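Local coordinates for protein serine acetyltransferase (Entamoeba histolytica, PDB 3Q1X) that probably transfers an acetyl group to the side-chain hydroxyl of L-serine, a step of cysteine biosynthesis, and is seen here with serine bound, at residues T102-D106 with V133-R137; C151-M155 with I166-A170; I172-I178 with I192-I198; I242-V248 with R258-Q264. All blocks are in the same frame, centred on the assembly; numbering follows the deposited sequence.

Overall arrangement
The chain builds a block of helices first and then winds into a left-handed beta-helix, and the four contacts follow in series, none nesting or crossing. Interaction 1 closes a largely helical connection of 26 residues and pairs helix 82-113 with helix 128-144. Interaction 2 closes ten residues and seats the first turn of the coil on helix 150-162. Interactions 3 and 4 each join neighbouring coils, early and late in the beta-helix, with centres about 15 Å apart. The first three touch: Tyr136 reaches Ala170, Arg137 and Asp106 bond to the backbone of 172-178, and Ile166 packs on Ile172 and Ile178. Interaction 4 stands apart from them near the C terminus.

Interaction 1. Residues T102-D106 with V133-R137; sequences TLKTD and VIVYR
Thr102 lays its methyl group on the guanidinium of Arg137, where two nearly antiparallel helices of the helical domain, 82-113 and 128-144, run side by side. The axes of the two short segments come within 10.9 Å at an angle of 152°. CG2 of Thr102 sits 3.3 Å above the guanidinium plane, over its centre. It gets there because CG2 stands anti to the backbone N, which leaves OG1 turned back beside that N to bond with Ser98 O one helical turn earlier.

Leu103 follows as the apolar part of the seam. Its CD2 meets Ile134 CA at 3.9 Å, while the same methyl lies 4.2 Å from Val133 CG2; the side chains of Leu103 and Ile134 cross at about a right angle. Phe45 and Leu41 of helix 36-45 pack against Leu103 and Ile134 respectively, so a third helix joins this side.

Asp106 ends the walk with a buried salt bridge, gripped side-on by two nitrogens of Arg137 from the opposite direction. The carboxylate and guanidinium are nearly coplanar, 16° apart, and neither group is left to this pair alone. Arg137 NH1 and NH2 also donate to Ile172 O and Lys173 O, and Asp106 OD1 accepts from Phe176 N. The ion pair thus links both helices to the start of the beta-helix, which should restrict rotation of both groups. NH2 of Arg137 reaches Asp106 OD1 at 3.0 Å, and NE of Arg137 meets the syn lone pair of Asp106 OD2 at 2.9 Å, with an N-H...O angle of 153°.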
# COMPACT_ATOMS: atom_id res chain seq x y z
N THR A 102 -22.36 15.01 1.30
CA THR A 102 -22.17 13.60 1.59
C THR A 102 -20.86 13.36 2.34
O THR A 102 -20.81 12.55 3.27
CB THR A 102 -22.17 12.75 0.31
OG1 THR A 102 -23.39 12.98 -0.40
CG2 THR A 102 -22.06 11.27 0.65
N LEU A 103 -19.81 14.08 1.95
CA LEU A 103 -18.50 13.91 2.59
C LEU A 103 -18.56 14.32 4.06
O LEU A 103 -17.87 13.73 4.90
CB LEU A 103 -17.41 14.69 1.85
CG LEU A 103 -16.90 14.06 0.55
CD1 LEU A 103 -15.94 15.01 -0.14
CD2 LEU A 103 -16.22 12.71 0.79
N LYS A 104 -19.39 15.31 4.38
CA LYS A 104 -19.61 15.68 5.78
C LYS A 104 -20.18 14.50 6.56
O LYS A 104 -19.72 14.22 7.68
CB LYS A 104 -20.51 16.91 5.90
CG LYS A 104 -19.79 18.21 5.59
CD LYS A 104 -20.75 19.39 5.65
CE LYS A 104 -21.05 19.79 7.08
NZ LYS A 104 -22.15 20.81 7.16
N THR A 105 -21.17 13.82 5.99
CA THR A 105 -21.77 12.65 6.65
C THR A 105 -20.77 11.50 6.81
O THR A 105 -20.76 10.82 7.85
CB THR A 105 -23.05 12.12 5.93
OG1 THR A 105 -22.70 11.46 4.70
CG2 THR A 105 -24.06 13.24 5.66
N ASP A 106 -19.92 11.28 5.80
CA ASP A 106 -18.84 10.30 5.91
C ASP A 106 -17.91 10.60 7.10
O ASP A 106 -17.46 9.69 7.81
CB ASP A 106 -18.03 10.22 4.62
CG ASP A 106 -18.89 9.90 3.40
OD1 ASP A 106 -19.85 9.11 3.52
OD2 ASP A 106 -18.60 10.44 2.32
N VAL A 133 -12.41 8.03 -0.12
CA VAL A 133 -13.81 8.36 -0.40
C VAL A 133 -13.97 9.72 -1.08
O VAL A 133 -14.84 9.85 -1.94
CB VAL A 133 -14.75 8.20 0.84
CG1 VAL A 133 -14.78 6.75 1.30
CG2 VAL A 133 -14.37 9.11 1.96
N ILE A 134 -13.13 10.70 -0.72
CA ILE A 134 -13.09 12.01 -1.38
C ILE A 134 -12.90 11.86 -2.88
O ILE A 134 -13.62 12.45 -3.68
CB ILE A 134 -11.94 12.89 -0.84
CG1 ILE A 134 -12.21 13.37 0.59
CG2 ILE A 134 -11.70 14.09 -1.74
CD1 ILE A 134 -11.04 14.15 1.21
N VAL A 135 -11.90 11.07 -3.26
CA VAL A 135 -11.58 10.87 -4.66
C VAL A 135 -12.64 9.96 -5.30
O VAL A 135 -13.12 10.26 -6.38
CB VAL A 135 -10.14 10.36 -4.84
CG1 VAL A 135 -9.84 10.12 -6.30
CG2 VAL A 135 -9.13 11.35 -4.23
N TYR A 136 -13.03 8.90 -4.60
CA TYR A 136 -14.08 8.01 -5.12
C TYR A 136 -15.37 8.76 -5.53
O TYR A 136 -15.96 8.46 -6.57
CB TYR A 136 -14.46 6.90 -4.13
CG TYR A 136 -15.87 6.41 -4.39
CD1 TYR A 136 -16.15 5.54 -5.45
CD2 TYR A 136 -16.95 6.90 -3.64
CE1 TYR A 136 -17.47 5.13 -5.73
CE2 TYR A 136 -18.26 6.51 -3.92
CZ TYR A 136 -18.51 5.63 -4.96
OH TYR A 136 -19.81 5.25 -5.23
N ARG A 137 -15.79 9.72 -4.71
CA ARG A 137 -17.08 10.35 -4.97
C ARG A 137 -17.04 11.16 -6.26
O ARG A 137 -18.05 11.27 -6.98
CB ARG A 137 -17.55 11.16 -3.75
CG ARG A 137 -17.90 10.23 -2.58
CD ARG A 137 -18.96 10.82 -1.64
NE ARG A 137 -19.16 9.97 -0.47
CZ ARG A 137 -19.93 8.88 -0.46
NH1 ARG A 137 -20.59 8.51 -1.56
NH2 ARG A 137 -20.05 8.17 0.66

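Interaction 2. Residues C151-M155 with I166-A170; sequences CREMM and IHPGA
Pro168 pushes its ring against Cys151 and Met155 where the first turn of the left-handed beta-helix rests on helix 150-162. Cys151 SG lies 3.6 Å from Pro168 CG; its chi1 of 64° places the sulfur between the backbone N and the carbonyl carbon, leaning toward the proline. One turn on, Met155 CG comes 3.8 Å from Pro168 CD, the side chains sliding past each other in opposite directions. Bends at chi2 and chi3 then curl the methionine so that its CE meets Ile166 CB at 4.0 Å.

Arg152 passes beside the proline and brings NH1 to 3.9 Å from His167 ND1, guanidinium and ring planes 60° apart, without a hydrogen bond; NH1 makes a weak one to Tyr127 OH of the second subunit. Its NE is held by a salt bridge to Glu156, and Leu122 of that second subunit packs on the arginine side chain.

Further out, a type I turn from His167 to Ala170 shapes the loop, Pro168 O accepts from His140 ND1, and Ala116 of the second subunit packs on His167, whose side chain is about 6 Å from a bound serine. One water bridges the backbones, 2.8 Å from Met155 O and 3.0 Å from Ile166 N, whose N-H it accepts.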
# COMPACT_ATOMS: atom_id res chain seq x y z
N CYS A 151 -11.31 7.58 -14.93
CA CYS A 151 -11.89 7.35 -13.58
C CYS A 151 -11.26 6.14 -12.89
O CYS A 151 -11.08 6.15 -11.67
CB CYS A 151 -13.43 7.25 -13.62
SG CYS A 151 -14.13 5.83 -14.55
N ARG A 152 -10.89 5.12 -13.67
CA ARG A 152 -10.13 4.01 -13.11
C ARG A 152 -8.70 4.41 -12.73
O ARG A 152 -8.21 4.00 -11.67
CB ARG A 152 -10.13 2.80 -14.04
CG ARG A 152 -9.27 1.64 -13.52
CD ARG A 152 -9.84 0.99 -12.24
NE ARG A 152 -9.03 -0.15 -11.80
CZ ARG A 152 -9.15 -1.40 -12.24
NH1 ARG A 152 -10.07 -1.72 -13.15
NH2 ARG A 152 -8.35 -2.34 -11.78
N GLU A 153 -8.04 5.21 -13.57
CA GLU A 153 -6.68 5.68 -13.30
C GLU A 153 -6.63 6.49 -12.01
O GLU A 153 -5.74 6.32 -11.18
CB GLU A 153 -6.15 6.53 -14.46
CG GLU A 153 -4.69 6.93 -14.31
CD GLU A 153 -4.10 7.44 -15.62
OE1 GLU A 153 -4.71 8.33 -16.25
OE2 GLU A 153 -3.03 6.94 -16.01
N MET A 154 -7.61 7.38 -11.86
CA MET A 154 -7.74 8.18 -10.65
C MET A 154 -7.83 7.30 -9.41
O MET A 154 -7.13 7.52 -8.42
CB MET A 154 -8.98 9.06 -10.75
CG MET A 154 -9.05 10.17 -9.71
SD MET A 154 -10.63 11.05 -9.69
CE MET A 154 -11.00 11.06 -11.42
N MET A 155 -8.67 6.27 -9.47
CA MET A 155 -8.81 5.36 -8.33
C MET A 155 -7.58 4.47 -8.10
O MET A 155 -7.33 4.03 -6.97
CB MET A 155 -10.07 4.51 -8.44
CG MET A 155 -11.36 5.29 -8.36
SD MET A 155 -11.42 6.51 -7.05
CE MET A 155 -11.44 5.45 -5.60
N ILE A 166 -11.27 0.72 -4.73
CA ILE A 166 -12.68 0.96 -4.97
C ILE A 166 -12.85 1.27 -6.44
O ILE A 166 -12.34 2.28 -6.93
CB ILE A 166 -13.22 2.17 -4.15
CG1 ILE A 166 -13.02 1.95 -2.65
CG2 ILE A 166 -14.70 2.41 -4.47
CD1 ILE A 166 -13.51 3.11 -1.78
N HIS A 167 -13.55 0.40 -7.16
CA HIS A 167 -13.81 0.66 -8.57
C HIS A 167 -14.71 1.88 -8.72
O HIS A 167 -15.69 2.00 -7.98
CB HIS A 167 -14.45 -0.54 -9.27
CG HIS A 167 -14.49 -0.39 -10.75
ND1 HIS A 167 -13.59 -1.00 -11.60
CD2 HIS A 167 -15.30 0.36 -11.54
CE1 HIS A 167 -13.86 -0.67 -12.85
NE2 HIS A 167 -14.90 0.15 -12.84
N PRO A 168 -14.38 2.80 -9.66
CA PRO A 168 -15.21 4.00 -9.81
C PRO A 168 -16.69 3.73 -10.08
O PRO A 168 -17.51 4.62 -9.86
CB PRO A 168 -14.56 4.74 -10.99
CG PRO A 168 -13.72 3.70 -11.69
CD PRO A 168 -13.21 2.85 -10.56
N GLY A 169 -17.00 2.52 -10.56
CA GLY A 169 -18.39 2.10 -10.82
C GLY A 169 -19.23 1.79 -9.58
O GLY A 169 -20.46 1.84 -9.64
N ALA A 170 -18.58 1.49 -8.46
CA ALA A 170 -19.30 1.20 -7.22
C ALA A 170 -20.21 2.36 -6.86
O ALA A 170 -19.88 3.52 -7.07
CB ALA A 170 -18.32 0.91 -6.09
O HOH W 1 -9.10 2.80 -5.13

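Interaction 3. Residues I172-I178 with I192-I198; sequences IKGHFFI and IGEWCRI
His175 lies flat on the indole of Trp195, at a corner where two successive coils sit one on the other. The rings form an offset stack with centroids 4.2 Å apart and planes 17° from parallel, and His175 CB presses on the five-membered ring of Trp195, 3.5 Å from its centroid. Tyr229 stacks on Trp195, so the corners form an aromatic pile, with Ala109 of helix 82-113 touching both His175 and Trp195.

Beside this bump, Gly174 has no side chain, and the hollow takes the Glu194 carboxylate. The glutamate chain is bent at chi2 (82°), which folds OE2 back to accept a weak hydrogen bond from Gly174 N. A water sits inside the turn, donating to Gly174 O and Gly193 O and accepting from Cys196 N.

On the inner side, Ile172 rests on Ile192 and Ile178 on Ile198, each pair side by side and pointing the same way. Between these pairs the Phe176 ring fills the interior just after the corner: Ile172 CG2 lies 3.5 Å above its centre, and the CD1 methyl of Ile198 meets its edge at CE1, 3.7 Å away. Parallel bridges lock the register, with Phe177 N bonded to Cys196 O at 3.0 Å and Ile198 N to Phe177 O at 2.8 Å. Arg197 turns outward, and its NH1 bonds to the backbone O of His208 of the third subunit. Parallel coils in register, aliphatic side chains inside and left-handed backbone angles at the corners fit the left-handed parallel beta-helix of hexapeptide-repeat acyltransferases.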
# COMPACT_ATOMS: atom_id res chain seq x y z
N ILE A 172 -22.04 4.08 -3.68
CA ILE A 172 -21.94 4.11 -2.22
C ILE A 172 -22.69 5.31 -1.64
O ILE A 172 -22.41 6.46 -1.97
CB ILE A 172 -20.46 4.11 -1.73
CG1 ILE A 172 -19.63 3.04 -2.45
CG2 ILE A 172 -20.39 3.91 -0.22
CD1 ILE A 172 -18.14 3.08 -2.15
N LYS A 173 -23.64 5.02 -0.75
CA LYS A 173 -24.39 6.07 -0.08
C LYS A 173 -23.57 6.74 1.03
O LYS A 173 -22.40 6.40 1.21
CB LYS A 173 -25.73 5.53 0.45
CG LYS A 173 -26.67 5.10 -0.68
CD LYS A 173 -28.10 4.93 -0.20
CE LYS A 173 -29.04 4.66 -1.37
NZ LYS A 173 -30.03 3.58 -1.05
N GLY A 174 -24.18 7.68 1.75
CA GLY A 174 -23.48 8.49 2.75
C GLY A 174 -23.24 7.81 4.09
O GLY A 174 -23.56 6.64 4.27
N HIS A 175 -22.69 8.57 5.03
CA HIS A 175 -22.25 8.06 6.32
C HIS A 175 -21.40 6.80 6.16
O HIS A 175 -21.58 5.81 6.88
CB HIS A 175 -23.45 7.79 7.25
CG HIS A 175 -24.25 9.01 7.57
ND1 HIS A 175 -24.02 9.79 8.69
CD2 HIS A 175 -25.29 9.58 6.92
CE1 HIS A 175 -24.89 10.79 8.71
NE2 HIS A 175 -25.67 10.69 7.65
N PHE A 176 -20.48 6.85 5.20
CA PHE A 176 -19.66 5.72 4.84
C PHE A 176 -18.31 5.81 5.55
O PHE A 176 -17.69 6.88 5.60
CB PHE A 176 -19.48 5.66 3.32
CG PHE A 176 -18.69 4.48 2.83
CD1 PHE A 176 -19.10 3.18 3.11
CD2 PHE A 176 -17.54 4.67 2.09
CE1 PHE A 176 -18.36 2.08 2.66
CE2 PHE A 176 -16.79 3.57 1.62
CZ PHE A 176 -17.20 2.28 1.91
N PHE A 177 -17.86 4.69 6.10
CA PHE A 177 -16.58 4.64 6.81
C PHE A 177 -15.80 3.36 6.56
O PHE A 177 -16.29 2.26 6.84
CB PHE A 177 -16.79 4.85 8.31
CG PHE A 177 -15.52 4.83 9.14
CD1 PHE A 177 -14.37 5.54 8.75
CD2 PHE A 177 -15.49 4.14 10.35
CE1 PHE A 177 -13.21 5.52 9.53
CE2 PHE A 177 -14.34 4.12 11.15
CZ PHE A 177 -13.20 4.81 10.74
N ILE A 178 -14.59 3.51 6.03
CA ILE A 178 -13.61 2.43 5.97
C ILE A 178 -12.54 2.72 7.03
O ILE A 178 -11.82 3.70 6.94
CB ILE A 178 -12.94 2.31 4.57
CG1 ILE A 178 -13.97 1.96 3.49
CG2 ILE A 178 -11.83 1.26 4.61
CD1 ILE A 178 -13.55 2.34 2.09
N ILE A 192 -23.75 -0.10 -2.19
CA ILE A 192 -23.62 -0.02 -0.74
C ILE A 192 -24.53 1.07 -0.19
O ILE A 192 -24.49 2.21 -0.65
CB ILE A 192 -22.15 0.27 -0.31
CG1 ILE A 192 -21.22 -0.84 -0.79
CG2 ILE A 192 -22.06 0.47 1.19
CD1 ILE A 192 -19.73 -0.50 -0.64
N GLY A 193 -25.34 0.73 0.80
CA GLY A 193 -26.27 1.68 1.38
C GLY A 193 -25.63 2.64 2.36
O GLY A 193 -24.40 2.78 2.41
N GLU A 194 -26.48 3.31 3.14
CA GLU A 194 -26.07 4.29 4.13
C GLU A 194 -25.46 3.60 5.35
O GLU A 194 -25.80 2.45 5.65
CB GLU A 194 -27.30 5.11 4.57
CG GLU A 194 -27.01 6.47 5.19
CD GLU A 194 -26.77 7.56 4.16
OE1 GLU A 194 -26.30 8.65 4.56
OE2 GLU A 194 -27.03 7.34 2.96
N TRP A 195 -24.57 4.30 6.06
CA TRP A 195 -24.02 3.81 7.31
C TRP A 195 -23.34 2.44 7.19
O TRP A 195 -23.60 1.53 7.99
CB TRP A 195 -25.09 3.80 8.42
CG TRP A 195 -25.26 5.11 9.07
CD1 TRP A 195 -26.30 5.98 8.92
CD2 TRP A 195 -24.36 5.72 10.01
NE1 TRP A 195 -26.11 7.09 9.70
CE2 TRP A 195 -24.92 6.95 10.38
CE3 TRP A 195 -23.13 5.33 10.57
CZ2 TRP A 195 -24.30 7.82 11.29
CZ3 TRP A 195 -22.51 6.19 11.47
CH2 TRP A 195 -23.09 7.42 11.82
N CYS A 196 -22.49 2.30 6.19
CA CYS A 196 -21.69 1.09 6.04
C CYS A 196 -20.35 1.32 6.71
O CYS A 196 -19.69 2.34 6.47
CB CYS A 196 -21.52 0.71 4.58
SG CYS A 196 -20.79 -0.92 4.35
N ARG A 197 -19.98 0.40 7.59
CA ARG A 197 -18.70 0.44 8.27
C ARG A 197 -17.88 -0.76 7.83
O ARG A 197 -18.28 -1.90 8.03
CB ARG A 197 -18.91 0.41 9.79
CG ARG A 197 -17.65 0.65 10.60
CD ARG A 197 -17.98 0.69 12.08
NE ARG A 197 -18.90 1.78 12.41
CZ ARG A 197 -19.52 1.92 13.58
NH1 ARG A 197 -19.37 1.03 14.55
NH2 ARG A 197 -20.32 2.96 13.76
N ILE A 198 -16.72 -0.49 7.23
CA ILE A 198 -15.90 -1.54 6.62
C ILE A 198 -14.48 -1.51 7.18
O ILE A 198 -13.87 -0.45 7.26
CB ILE A 198 -15.86 -1.41 5.06
CG1 ILE A 198 -17.25 -1.64 4.46
CG2 ILE A 198 -14.82 -2.34 4.44
CD1 ILE A 198 -17.32 -1.48 2.95
O HOH W 2 -22.25 3.97 3.87
O HOH W 3 -20.35 4.03 8.61

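Interaction 4. Residues I242-V248 with R258-Q264; sequences IIVGSHV and RDVDSNQ
Val260 bonds to 242-248 through both its N and its O: the N donates to Ile243 O at 3.0 Å and the O accepts from Gly245 N at 2.8 Å. These are two neighbouring coils of the left-handed beta-helix near its C-terminal end, running in the same direction. Around the following corner, Asn263 N donates to Ser246 O, and His247 and Asn263 both take left-handed backbone angles, so the two chains turn together. The preceding coil, from Thr225 to Thr231, supplies backbone bonds to 242-248 on the other edge.

Two side chains stand in for backbone acceptors. Asp259 OD1 takes the N-H of Ile243 at 2.8 Å, an almost straight bond of 171° that arrives from well above the carboxylate plane. Ser262 OG accepts from Ser246 N at 2.8 Å through a more bent bond, while Ser246 OG itself turns to Asp228 N in the preceding coil.

Apolar contact is thinner. Val248 CG1 meets Val260 CG1 at 4.0 Å, both methyls anti to their own backbone N, the side chains meeting at a slant. At the corner His247 and Asn263 lie alongside, pointing the same way; Asn263 OD1 comes 3.5 Å from His247 CB, and the His247 ring also meets that of Tyr229, nearly parallel to it.

At the opposite end Arg258 folds back over Ile242, whose CG2 sits over the centre of the guanidinium, 4.2 Å above its plane. A salt bridge within the segment, its hydrogen bond weak, accompanies that fold: Arg258 NH2 lies 2.9 Å from Asp259 OD1, the same oxygen that accepts from Ile243 N.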
# COMPACT_ATOMS: atom_id res chain seq x y z
N ILE A 242 -24.88 -11.05 -4.94
CA ILE A 242 -25.67 -11.46 -3.78
C ILE A 242 -26.18 -10.23 -3.05
O ILE A 242 -25.65 -9.13 -3.22
CB ILE A 242 -24.85 -12.36 -2.82
CG1 ILE A 242 -23.58 -11.64 -2.35
CG2 ILE A 242 -24.54 -13.71 -3.49
CD1 ILE A 242 -22.84 -12.34 -1.24
N ILE A 243 -27.22 -10.41 -2.23
CA ILE A 243 -27.80 -9.31 -1.48
C ILE A 243 -27.58 -9.49 0.02
O ILE A 243 -27.94 -10.51 0.60
CB ILE A 243 -29.31 -9.12 -1.80
CG1 ILE A 243 -29.49 -8.68 -3.26
CG2 ILE A 243 -29.94 -8.09 -0.87
CD1 ILE A 243 -30.89 -8.84 -3.80
N VAL A 244 -26.95 -8.48 0.62
CA VAL A 244 -26.84 -8.38 2.06
C VAL A 244 -27.87 -7.35 2.54
O VAL A 244 -27.91 -6.21 2.05
CB VAL A 244 -25.41 -8.00 2.52
CG1 VAL A 244 -25.33 -7.91 4.03
CG2 VAL A 244 -24.39 -9.01 2.00
N GLY A 245 -28.71 -7.75 3.49
CA GLY A 245 -29.78 -6.90 3.99
C GLY A 245 -29.27 -5.80 4.90
O GLY A 245 -28.06 -5.67 5.12
N SER A 246 -30.19 -5.00 5.44
CA SER A 246 -29.85 -3.93 6.36
C SER A 246 -29.59 -4.48 7.75
O SER A 246 -29.96 -5.62 8.05
CB SER A 246 -30.94 -2.86 6.39
OG SER A 246 -30.96 -2.11 5.18
N HIS A 247 -28.93 -3.68 8.59
CA HIS A 247 -28.64 -4.05 9.98
C HIS A 247 -28.02 -5.45 10.09
O HIS A 247 -28.46 -6.29 10.89
CB HIS A 247 -29.90 -3.90 10.86
CG HIS A 247 -30.45 -2.51 10.90
ND1 HIS A 247 -31.46 -2.08 10.07
CD2 HIS A 247 -30.13 -1.45 11.69
CE1 HIS A 247 -31.73 -0.81 10.33
NE2 HIS A 247 -30.94 -0.41 11.31
N VAL A 248 -27.01 -5.70 9.26
CA VAL A 248 -26.27 -6.95 9.25
C VAL A 248 -24.88 -6.73 9.84
O VAL A 248 -24.21 -5.75 9.52
CB VAL A 248 -26.18 -7.54 7.81
CG1 VAL A 248 -25.21 -8.71 7.76
CG2 VAL A 248 -27.56 -7.99 7.32
N ARG A 258 -23.61 -16.23 -0.44
CA ARG A 258 -25.05 -16.23 -0.67
C ARG A 258 -25.70 -15.07 0.07
O ARG A 258 -25.08 -14.45 0.94
CB ARG A 258 -25.65 -17.58 -0.22
CG ARG A 258 -27.11 -17.88 -0.66
CD ARG A 258 -27.30 -17.84 -2.18
NE ARG A 258 -27.95 -16.61 -2.63
CZ ARG A 258 -27.98 -16.19 -3.90
NH1 ARG A 258 -27.38 -16.89 -4.86
NH2 ARG A 258 -28.61 -15.06 -4.21
N ASP A 259 -26.95 -14.77 -0.29
CA ASP A 259 -27.76 -13.76 0.38
C ASP A 259 -27.71 -13.89 1.89
O ASP A 259 -27.70 -15.00 2.44
CB ASP A 259 -29.22 -13.82 -0.09
CG ASP A 259 -29.40 -13.33 -1.52
OD1 ASP A 259 -28.41 -12.98 -2.20
OD2 ASP A 259 -30.56 -13.29 -1.98
N VAL A 260 -27.65 -12.74 2.56
CA VAL A 260 -27.74 -12.67 4.01
C VAL A 260 -28.88 -11.71 4.34
O VAL A 260 -28.85 -10.54 3.95
CB VAL A 260 -26.42 -12.19 4.66
CG1 VAL A 260 -26.58 -12.06 6.17
CG2 VAL A 260 -25.28 -13.14 4.32
N ASP A 261 -29.89 -12.22 5.04
CA ASP A 261 -31.09 -11.45 5.33
C ASP A 261 -30.85 -10.37 6.39
O ASP A 261 -29.92 -10.47 7.19
CB ASP A 261 -32.24 -12.37 5.74
CG ASP A 261 -32.68 -13.29 4.62
OD1 ASP A 261 -32.37 -13.01 3.44
OD2 ASP A 261 -33.34 -14.31 4.92
N SER A 262 -31.70 -9.34 6.36
CA SER A 262 -31.64 -8.22 7.29
C SER A 262 -31.67 -8.65 8.76
O SER A 262 -32.16 -9.73 9.09
CB SER A 262 -32.79 -7.25 7.01
OG SER A 262 -32.56 -6.49 5.83
N ASN A 263 -31.15 -7.77 9.62
CA ASN A 263 -31.16 -7.95 11.08
C ASN A 263 -30.56 -9.28 11.55
O ASN A 263 -31.23 -10.11 12.18
CB ASN A 263 -32.56 -7.71 11.66
CG ASN A 263 -33.16 -6.39 11.22
OD1 ASN A 263 -32.96 -5.36 11.86
ND2 ASN A 263 -33.88 -6.41 10.11
N GLN A 264 -29.28 -9.46 11.23
CA GLN A 264 -28.55 -10.70 11.47
C GLN A 264 -27.10 -10.44 11.87
O GLN A 264 -26.51 -9.43 11.47
CB GLN A 264 -28.55 -11.57 10.21
CG GLN A 264 -29.79 -12.42 10.01
CD GLN A 264 -29.55 -13.57 9.05
OE1 GLN A 264 -30.24 -13.72 8.04
NE2 GLN A 264 -28.55 -14.40 9.35